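Local coordinates for uncharacterized ATP-binding protein MJ1010 (Methanocaldococcus jannaschii DSM 2661, PDB 3BJO) that is of unknown function but probably binds ATP, and is represented here by its C-terminal domain, probably related to helix-turn-helix folds, at residues 76-80 with 89-93; 15-20 with 97-103. All blocks are in the same frame, centred on the assembly; numbering follows the deposited sequence.

Interaction 1: residues 76-80 with 89-93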
ATOM      1  N   LYS A  76      -1.409   2.763   7.534  1.00 50.62           N
ATOM      2  CA  LYS A  76      -0.390   3.590   6.897  1.00 50.60           C
ATOM      3  C   LYS A  76      -0.837   4.331   5.646  1.00 50.11           C
ATOM      4  O   LYS A  76       0.008   4.861   4.920  1.00 49.58           O
ATOM      5  CB  LYS A  76       0.856   2.734   6.597  1.00 50.09           C
ATOM      6  CG  LYS A  76       1.553   2.232   7.858  1.00 51.52           C
ATOM      7  CD  LYS A  76       2.297   3.342   8.623  1.00 51.20           C
ATOM      8  CE  LYS A  76       2.600   2.936  10.068  1.00 52.80           C
ATOM      9  NZ  LYS A  76       3.343   4.023  10.899  1.00 55.96           N
ATOM     10  N   ASN A  77      -2.151   4.357   5.403  1.00 49.43           N
ATOM     11  CA  ASN A  77      -2.776   5.054   4.286  1.00 49.00           C
ATOM     12  C   ASN A  77      -2.312   4.652   2.915  1.00 48.42           C
ATOM     13  O   ASN A  77      -2.275   5.481   2.008  1.00 47.68           O
ATOM     14  CB  ASN A  77      -2.632   6.573   4.443  1.00 50.37           C
ATOM     15  CG  ASN A  77      -3.118   7.034   5.772  1.00 52.01           C
ATOM     16  OD1 ASN A  77      -4.289   6.847   6.111  1.00 53.65           O
ATOM     17  ND2 ASN A  77      -2.218   7.611   6.556  1.00 56.34           N
ATOM     18  N   ILE A  78      -1.957   3.380   2.766  1.00 47.69           N
ATOM     19  CA  ILE A  78      -1.592   2.846   1.460  1.00 47.67           C
ATOM     20  C   ILE A  78      -2.834   2.278   0.786  1.00 47.49           C
ATOM     21  O   ILE A  78      -3.001   2.416  -0.424  1.00 48.62           O
ATOM     22  CB  ILE A  78      -0.479   1.726   1.558  1.00 47.40           C
ATOM     23  CG1 ILE A  78       0.734   2.190   2.407  1.00 50.23           C
ATOM     24  CG2 ILE A  78      -0.032   1.279   0.161  1.00 46.37           C
ATOM     25  CD1 ILE A  78       1.463   3.424   1.901  1.00 48.66           C
ATOM     26  N   LEU A  79      -3.684   1.614   1.572  1.00 47.84           N
ATOM     27  CA  LEU A  79      -4.835   0.869   1.058  1.00 47.24           C
ATOM     28  C   LEU A  79      -6.097   1.314   1.788  1.00 47.61           C
ATOM     29  O   LEU A  79      -6.006   1.805   2.899  1.00 46.46           O
ATOM     30  CB  LEU A  79      -4.599  -0.620   1.329  1.00 47.10           C
ATOM     31  CG  LEU A  79      -3.951  -1.533   0.260  1.00 47.69           C
ATOM     32  CD1 LEU A  79      -3.079  -0.908  -0.771  1.00 45.98           C
ATOM     33  CD2 LEU A  79      -3.289  -2.722   0.871  1.00 47.53           C
ATOM     34  N   PHE A  80      -7.264   1.147   1.149  1.00 48.27           N
ATOM     35  CA  PHE A  80      -8.570   1.201   1.788  1.00 49.34           C
ATOM     36  C   PHE A  80      -9.153  -0.181   1.871  1.00 49.42           C
ATOM     37  O   PHE A  80      -8.976  -0.960   0.948  1.00 49.25           O
ATOM     38  CB  PHE A  80      -9.579   2.014   0.950  1.00 50.84           C
ATOM     39  CG  PHE A  80      -9.487   3.489   1.131  1.00 53.17           C
ATOM     40  CD1 PHE A  80      -9.464   4.047   2.402  1.00 54.01           C
ATOM     41  CD2 PHE A  80      -9.445   4.336   0.006  1.00 55.35           C
ATOM     42  CE1 PHE A  80      -9.369   5.452   2.560  1.00 57.44           C
ATOM     43  CE2 PHE A  80      -9.372   5.741   0.136  1.00 56.84           C
ATOM     44  CZ  PHE A  80      -9.323   6.305   1.412  1.00 56.91           C
ATOM     45  N   LYS A  89      -8.348  -1.696  -1.868  1.00 43.77           N
ATOM     46  CA  LYS A  89      -7.916  -0.951  -3.064  1.00 44.19           C
ATOM     47  C   LYS A  89      -6.846   0.024  -2.607  1.00 44.31           C
ATOM     48  O   LYS A  89      -6.831   0.372  -1.442  1.00 44.40           O
ATOM     49  CB  LYS A  89      -9.082  -0.141  -3.689  1.00 45.04           C
ATOM     50  CG  LYS A  89     -10.242  -0.963  -4.319  1.00 45.62           C
ATOM     51  CD  LYS A  89     -11.379  -0.019  -4.881  1.00 46.03           C
ATOM     52  CE  LYS A  89     -12.559  -0.812  -5.471  1.00 47.17           C
ATOM     53  NZ  LYS A  89     -13.690   0.104  -5.934  1.00 49.43           N
ATOM     54  N   PRO A  90      -5.977   0.505  -3.521  1.00 44.65           N
ATOM     55  CA  PRO A  90      -5.069   1.595  -3.146  1.00 45.41           C
ATOM     56  C   PRO A  90      -5.857   2.839  -2.712  1.00 45.83           C
ATOM     57  O   PRO A  90      -6.990   3.018  -3.147  1.00 44.48           O
ATOM     58  CB  PRO A  90      -4.281   1.883  -4.443  1.00 45.47           C
ATOM     59  CG  PRO A  90      -4.393   0.617  -5.251  1.00 45.19           C
ATOM     60  CD  PRO A  90      -5.785   0.077  -4.924  1.00 44.86           C
ATOM     61  N   GLN A  91      -5.294   3.664  -1.829  1.00 47.48           N
ATOM     62  CA  GLN A  91      -6.072   4.800  -1.307  1.00 48.47           C
ATOM     63  C   GLN A  91      -6.297   5.862  -2.329  1.00 48.53           C
ATOM     64  O   GLN A  91      -7.154   6.705  -2.139  1.00 48.92           O
ATOM     65  CB  GLN A  91      -5.468   5.420  -0.057  1.00 48.72           C
ATOM     66  CG  GLN A  91      -5.828   4.638   1.156  1.00 52.77           C
ATOM     67  CD  GLN A  91      -5.900   5.468   2.389  1.00 56.80           C
ATOM     68  OE1 GLN A  91      -5.787   6.708   2.324  1.00 58.11           O
ATOM     69  NE2 GLN A  91      -6.095   4.797   3.549  1.00 55.63           N
ATOM     70  N   SER A  92      -5.542   5.815  -3.423  1.00 49.01           N
ATOM     71  CA  SER A  92      -5.765   6.736  -4.566  1.00 49.07           C
ATOM     72  C   SER A  92      -5.121   6.135  -5.787  1.00 48.29           C
ATOM     73  O   SER A  92      -4.401   5.142  -5.658  1.00 45.65           O
ATOM     74  CB  SER A  92      -5.211   8.138  -4.283  1.00 49.72           C
ATOM     75  OG  SER A  92      -3.827   8.176  -4.516  1.00 51.24           O
ATOM     76  N   PHE A  93      -5.390   6.692  -6.968  1.00 47.39           N
ATOM     77  CA  PHE A  93      -4.763   6.173  -8.191  1.00 47.56           C
ATOM     78  C   PHE A  93      -3.270   6.533  -8.216  1.00 46.03           C
ATOM     79  O   PHE A  93      -2.488   5.898  -8.970  1.00 46.27           O
ATOM     80  CB  PHE A  93      -5.428   6.677  -9.483  1.00 47.88           C
ATOM     81  CG  PHE A  93      -6.915   6.386  -9.589  1.00 51.77           C
ATOM     82  CD1 PHE A  93      -7.390   5.095  -9.907  1.00 49.88           C
ATOM     83  CD2 PHE A  93      -7.858   7.420  -9.392  1.00 53.52           C
ATOM     84  CE1 PHE A  93      -8.767   4.828 -10.025  1.00 44.63           C
ATOM     85  CE2 PHE A  93      -9.270   7.156  -9.520  1.00 54.39           C
ATOM     86  CZ  PHE A  93      -9.706   5.854  -9.832  1.00 49.78           C
TER

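Interaction 2: residues 15-20 with 97-103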
ATOM      1  N   GLU A  15       4.170  10.743  -5.049  1.00 46.92           N
ATOM      2  CA  GLU A  15       3.633   9.596  -4.367  1.00 46.48           C
ATOM      3  C   GLU A  15       4.605   8.453  -4.544  1.00 46.81           C
ATOM      4  O   GLU A  15       4.707   7.630  -3.682  1.00 47.08           O
ATOM      5  CB  GLU A  15       2.254   9.181  -4.892  1.00 46.23           C
ATOM      6  CG  GLU A  15       1.735   7.785  -4.311  1.00 46.62           C
ATOM      7  CD  GLU A  15       1.801   7.687  -2.773  1.00 48.61           C
ATOM      8  OE1 GLU A  15       1.652   8.734  -2.096  1.00 44.95           O
ATOM      9  OE2 GLU A  15       2.050   6.583  -2.239  1.00 50.67           O
ATOM     10  N   ILE A  16       5.322   8.419  -5.665  1.00 46.81           N
ATOM     11  CA  ILE A  16       6.411   7.479  -5.851  1.00 46.70           C
ATOM     12  C   ILE A  16       7.515   7.651  -4.795  1.00 46.88           C
ATOM     13  O   ILE A  16       7.980   6.652  -4.228  1.00 47.01           O
ATOM     14  CB  ILE A  16       6.993   7.499  -7.319  1.00 46.92           C
ATOM     15  CG1 ILE A  16       6.009   6.802  -8.282  1.00 45.02           C
ATOM     16  CG2 ILE A  16       8.386   6.780  -7.392  1.00 46.64           C
ATOM     17  CD1 ILE A  16       6.323   6.949  -9.751  1.00 45.94           C
ATOM     18  N   SER A  17       7.935   8.885  -4.527  1.00 46.96           N
ATOM     19  CA  SER A  17       8.925   9.134  -3.493  1.00 47.84           C
ATOM     20  C   SER A  17       8.378   8.692  -2.156  1.00 47.15           C
ATOM     21  O   SER A  17       9.094   8.108  -1.354  1.00 47.91           O
ATOM     22  CB  SER A  17       9.284  10.631  -3.377  1.00 48.14           C
ATOM     23  OG  SER A  17       9.607  11.127  -4.657  1.00 54.32           O
ATOM     24  N   LYS A  18       7.112   8.977  -1.909  1.00 46.79           N
ATOM     25  CA  LYS A  18       6.501   8.612  -0.644  1.00 47.29           C
ATOM     26  C   LYS A  18       6.456   7.095  -0.444  1.00 45.63           C
ATOM     27  O   LYS A  18       6.737   6.580   0.635  1.00 45.07           O
ATOM     28  CB  LYS A  18       5.086   9.212  -0.542  1.00 47.46           C
ATOM     29  CG  LYS A  18       5.103  10.646  -0.020  1.00 49.41           C
ATOM     30  CD  LYS A  18       3.723  11.337  -0.093  1.00 50.52           C
ATOM     31  CE  LYS A  18       3.931  12.816   0.280  1.00 56.93           C
ATOM     32  NZ  LYS A  18       2.885  13.798  -0.219  1.00 61.58           N
ATOM     33  N   LEU A  19       6.057   6.371  -1.473  1.00 45.08           N
ATOM     34  CA  LEU A  19       5.960   4.939  -1.341  1.00 44.82           C
ATOM     35  C   LEU A  19       7.390   4.344  -1.140  1.00 44.28           C
ATOM     36  O   LEU A  19       7.595   3.465  -0.338  1.00 44.24           O
ATOM     37  CB  LEU A  19       5.312   4.349  -2.596  1.00 43.81           C
ATOM     38  CG  LEU A  19       5.194   2.840  -2.442  1.00 45.57           C
ATOM     39  CD1 LEU A  19       4.212   2.491  -1.288  1.00 42.53           C
ATOM     40  CD2 LEU A  19       4.785   2.205  -3.823  1.00 45.12           C
ATOM     41  N   LYS A  20       8.366   4.846  -1.873  1.00 45.19           N
ATOM     42  CA  LYS A  20       9.773   4.413  -1.749  1.00 45.58           C
ATOM     43  C   LYS A  20      10.320   4.612  -0.335  1.00 46.08           C
ATOM     44  O   LYS A  20      11.055   3.753   0.180  1.00 44.25           O
ATOM     45  CB  LYS A  20      10.678   5.195  -2.722  1.00 45.01           C
ATOM     46  CG  LYS A  20      10.694   4.615  -4.113  1.00 46.25           C
ATOM     47  CD  LYS A  20      11.701   5.386  -4.974  1.00 48.93           C
ATOM     48  CE  LYS A  20      12.070   4.686  -6.282  1.00 49.89           C
ATOM     49  NZ  LYS A  20      12.926   5.631  -7.086  1.00 51.57           N
ATOM     50  N   ASN A  97      -0.526   3.820  -9.126  1.00 43.43           N
ATOM     51  CA  ASN A  97       0.536   4.053 -10.068  1.00 43.83           C
ATOM     52  C   ASN A  97       1.902   3.820  -9.405  1.00 44.60           C
ATOM     53  O   ASN A  97       2.787   3.212  -9.988  1.00 43.96           O
ATOM     54  CB  ASN A  97       0.474   5.477 -10.614  1.00 44.74           C
ATOM     55  CG  ASN A  97       1.591   5.746 -11.606  1.00 46.80           C
ATOM     56  OD1 ASN A  97       1.623   5.158 -12.701  1.00 42.83           O
ATOM     57  ND2 ASN A  97       2.578   6.566 -11.181  1.00 42.76           N
ATOM     58  N   ALA A  98       2.091   4.339  -8.196  1.00 45.24           N
ATOM     59  CA  ALA A  98       3.378   4.178  -7.514  1.00 45.50           C
ATOM     60  C   ALA A  98       3.715   2.672  -7.317  1.00 45.98           C
ATOM     61  O   ALA A  98       4.830   2.201  -7.615  1.00 46.75           O
ATOM     62  CB  ALA A  98       3.329   4.944  -6.204  1.00 44.61           C
ATOM     63  N   ILE A  99       2.754   1.890  -6.832  1.00 46.41           N
ATOM     64  CA  ILE A  99       2.969   0.453  -6.718  1.00 46.52           C
ATOM     65  C   ILE A  99       3.460  -0.175  -8.055  1.00 48.18           C
ATOM     66  O   ILE A  99       4.432  -0.964  -8.098  1.00 47.98           O
ATOM     67  CB  ILE A  99       1.679  -0.278  -6.227  1.00 46.46           C
ATOM     68  CG1 ILE A  99       1.377   0.085  -4.772  1.00 45.16           C
ATOM     69  CG2 ILE A  99       1.782  -1.832  -6.436  1.00 46.02           C
ATOM     70  CD1 ILE A  99      -0.100  -0.208  -4.371  1.00 45.02           C
ATOM     71  N   LYS A 100       2.785   0.168  -9.142  1.00 49.96           N
ATOM     72  CA  LYS A 100       3.089  -0.388 -10.470  1.00 51.30           C
ATOM     73  C   LYS A 100       4.472   0.072 -10.988  1.00 50.99           C
ATOM     74  O   LYS A 100       5.126  -0.632 -11.750  1.00 49.98           O
ATOM     75  CB  LYS A 100       2.016   0.047 -11.484  1.00 51.36           C
ATOM     76  CG  LYS A 100       0.576  -0.448 -11.183  1.00 53.51           C
ATOM     77  CD  LYS A 100      -0.471   0.225 -12.108  1.00 52.92           C
ATOM     78  CE  LYS A 100      -0.656  -0.543 -13.409  1.00 60.97           C
ATOM     79  NZ  LYS A 100      -1.957  -0.219 -14.093  1.00 64.17           N
ATOM     80  N   ARG A 101       4.882   1.270 -10.587  1.00 50.69           N
ATOM     81  CA  ARG A 101       6.177   1.811 -10.997  1.00 51.97           C
ATOM     82  C   ARG A 101       7.330   1.314 -10.130  1.00 50.81           C
ATOM     83  O   ARG A 101       8.438   1.210 -10.596  1.00 51.36           O
ATOM     84  CB  ARG A 101       6.150   3.341 -10.944  1.00 52.10           C
ATOM     85  CG  ARG A 101       6.145   4.029 -12.304  1.00 57.95           C
ATOM     86  CD  ARG A 101       4.812   3.982 -12.993  1.00 64.56           C
ATOM     87  NE  ARG A 101       4.658   2.795 -13.829  1.00 69.09           N
ATOM     88  CZ  ARG A 101       3.489   2.333 -14.306  1.00 72.44           C
ATOM     89  NH1 ARG A 101       3.478   1.230 -15.058  1.00 72.46           N
ATOM     90  NH2 ARG A 101       2.327   2.943 -14.019  1.00 72.33           N
ATOM     91  N   VAL A 102       7.060   1.019  -8.864  1.00 50.36           N
ATOM     92  CA  VAL A 102       8.122   0.762  -7.867  1.00 49.86           C
ATOM     93  C   VAL A 102       8.288  -0.744  -7.617  1.00 49.74           C
ATOM     94  O   VAL A 102       9.402  -1.215  -7.474  1.00 48.30           O
ATOM     95  CB  VAL A 102       7.856   1.543  -6.531  1.00 48.98           C
ATOM     96  CG1 VAL A 102       8.842   1.192  -5.424  1.00 49.59           C
ATOM     97  CG2 VAL A 102       7.862   3.036  -6.779  1.00 48.99           C
ATOM     98  N   LEU A 103       7.194  -1.506  -7.596  1.00 51.37           N
ATOM     99  CA  LEU A 103       7.283  -2.947  -7.291  1.00 53.15           C
ATOM    100  C   LEU A 103       7.304  -3.841  -8.511  1.00 54.34           C
ATOM    101  O   LEU A 103       7.414  -5.094  -8.422  1.00 55.13           O
ATOM    102  CB  LEU A 103       6.127  -3.370  -6.373  1.00 53.61           C
ATOM    103  CG  LEU A 103       6.321  -2.791  -4.970  1.00 57.15           C
ATOM    104  CD1 LEU A 103       6.366  -1.317  -5.020  1.00 60.13           C
ATOM    105  CD2 LEU A 103       5.161  -3.162  -4.160  1.00 57.59           C
ATOM    106  OXT LEU A 103       7.169  -3.330  -9.611  1.00 55.36           O
TER

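Interaction 1: residues 76-80 with 89-93
Phe-80 and Lys-89 form an antiparallel hydrogen-bonded pair, Phe-80 N giving to Lys-89 O at 2.7 Å and Lys-89 N to Phe-80 O at 3.0 Å, and Leu-79 faces Pro-90 as the adjoining non-hydrogen-bonded pair. Proline suits that position, since its missing N-H is not asked for by the pairing with Leu-79. Beyond it Gln-91 takes over: its backbone N reaches Ile-78 O at 3.0 Å, and its side chain lies across the ring of Phe-80. CG stands over the ring centre, 3.6 Å from the centroid, a CH-pi contact, while the amide is stacked on the ring with the two planes 7° apart. This is the open end of the beta hairpin of strands 79-82 and 87-90, reached from helix 67-75 through a Schellman motif whose C-prime residue is Asn-77, a residue type that tolerates the positive phi. The Gln-91 chain, extended beyond CG (chi2 -151°), carries NE2 to Leu-79 O at 3.1 Å; that oxygen lies in the amide plane, but NE2 sits well above the carbonyl plane. Replacing this glutamine by alanine would probably cost Leu-79 O its amide donor and leave that face of the Phe-80 ring without the CG and amide now lying over it. Leu-79 and Pro-90 turn their side chains apart; Leu-79 meets Leu-51 of helix 44-52, whereas Pro-90 packs on Val-95 and Trp-96 of helix 93-102.

Interaction 2: residues 15-20 with 97-103
Glu-15 opens the contact with its aliphatic part, CG lying 3.8 Å from Ala-98 CB, where helix 3-24 crosses the C-terminal helix 93-102. The axes of segments 15-20 and 97-102 pass 9.0 Å apart and cross at -67°, and the packing includes a knob-into-hole contact: Ile-16 sits among Asn-97, Ala-98, Arg-101 and Val-102. Its branches divide the work. CG1 lies against the backbone of Ala-98, with CA 3.8 Å away, and CD1 continues to CB and CG of Arg-101, while CG2 meets Val-102 CG2. Alanine suits the near point, since its small methyl lets the CA atoms of Ile-16 and Ala-98 come within 4.8 Å. One turn on, Leu-19 holds CG anti to its backbone N (chi1 -179°), which sends CD2 into the partner helix, 3.6 Å from Ile-99 N and also beside Val-102 CB and Leu-103 CD1. A branched apolar side chain fits this buried place, and Leu-51 of helix 44-52 packs on Ile-99 and Leu-103. Lys-20, at the exposed margin, contributes CG of its aliphatic chain, resting near Val-102 CG1. Arg-101, a wall of the hole, turns its guanidinium away along its own helix, NH2 giving a hydrogen bond of 2.7 Å to Asn-97 OD1, which lies in the guanidinium plane.

The two interactions lie in the same C-terminal domain, their centres about 12 Å apart, and adjoin through the chain: strand 87-90, which supplies one side of interaction 1, runs almost directly into helix 93-102, which supplies one side of interaction 2. Interaction 1 closes a short hairpin within the three-stranded sheet, whereas interaction 2 joins helix 3-24 to the last helix across 76 intervening residues, a span that contains the whole hairpin. Helix 44-52 is a shared neighbour, since Leu-51 touches Ile-78 and Leu-79 in the first and Ile-99 and Leu-103 in the second. The C-terminal helix thus connects the three-stranded sheet to the long N-terminal helix.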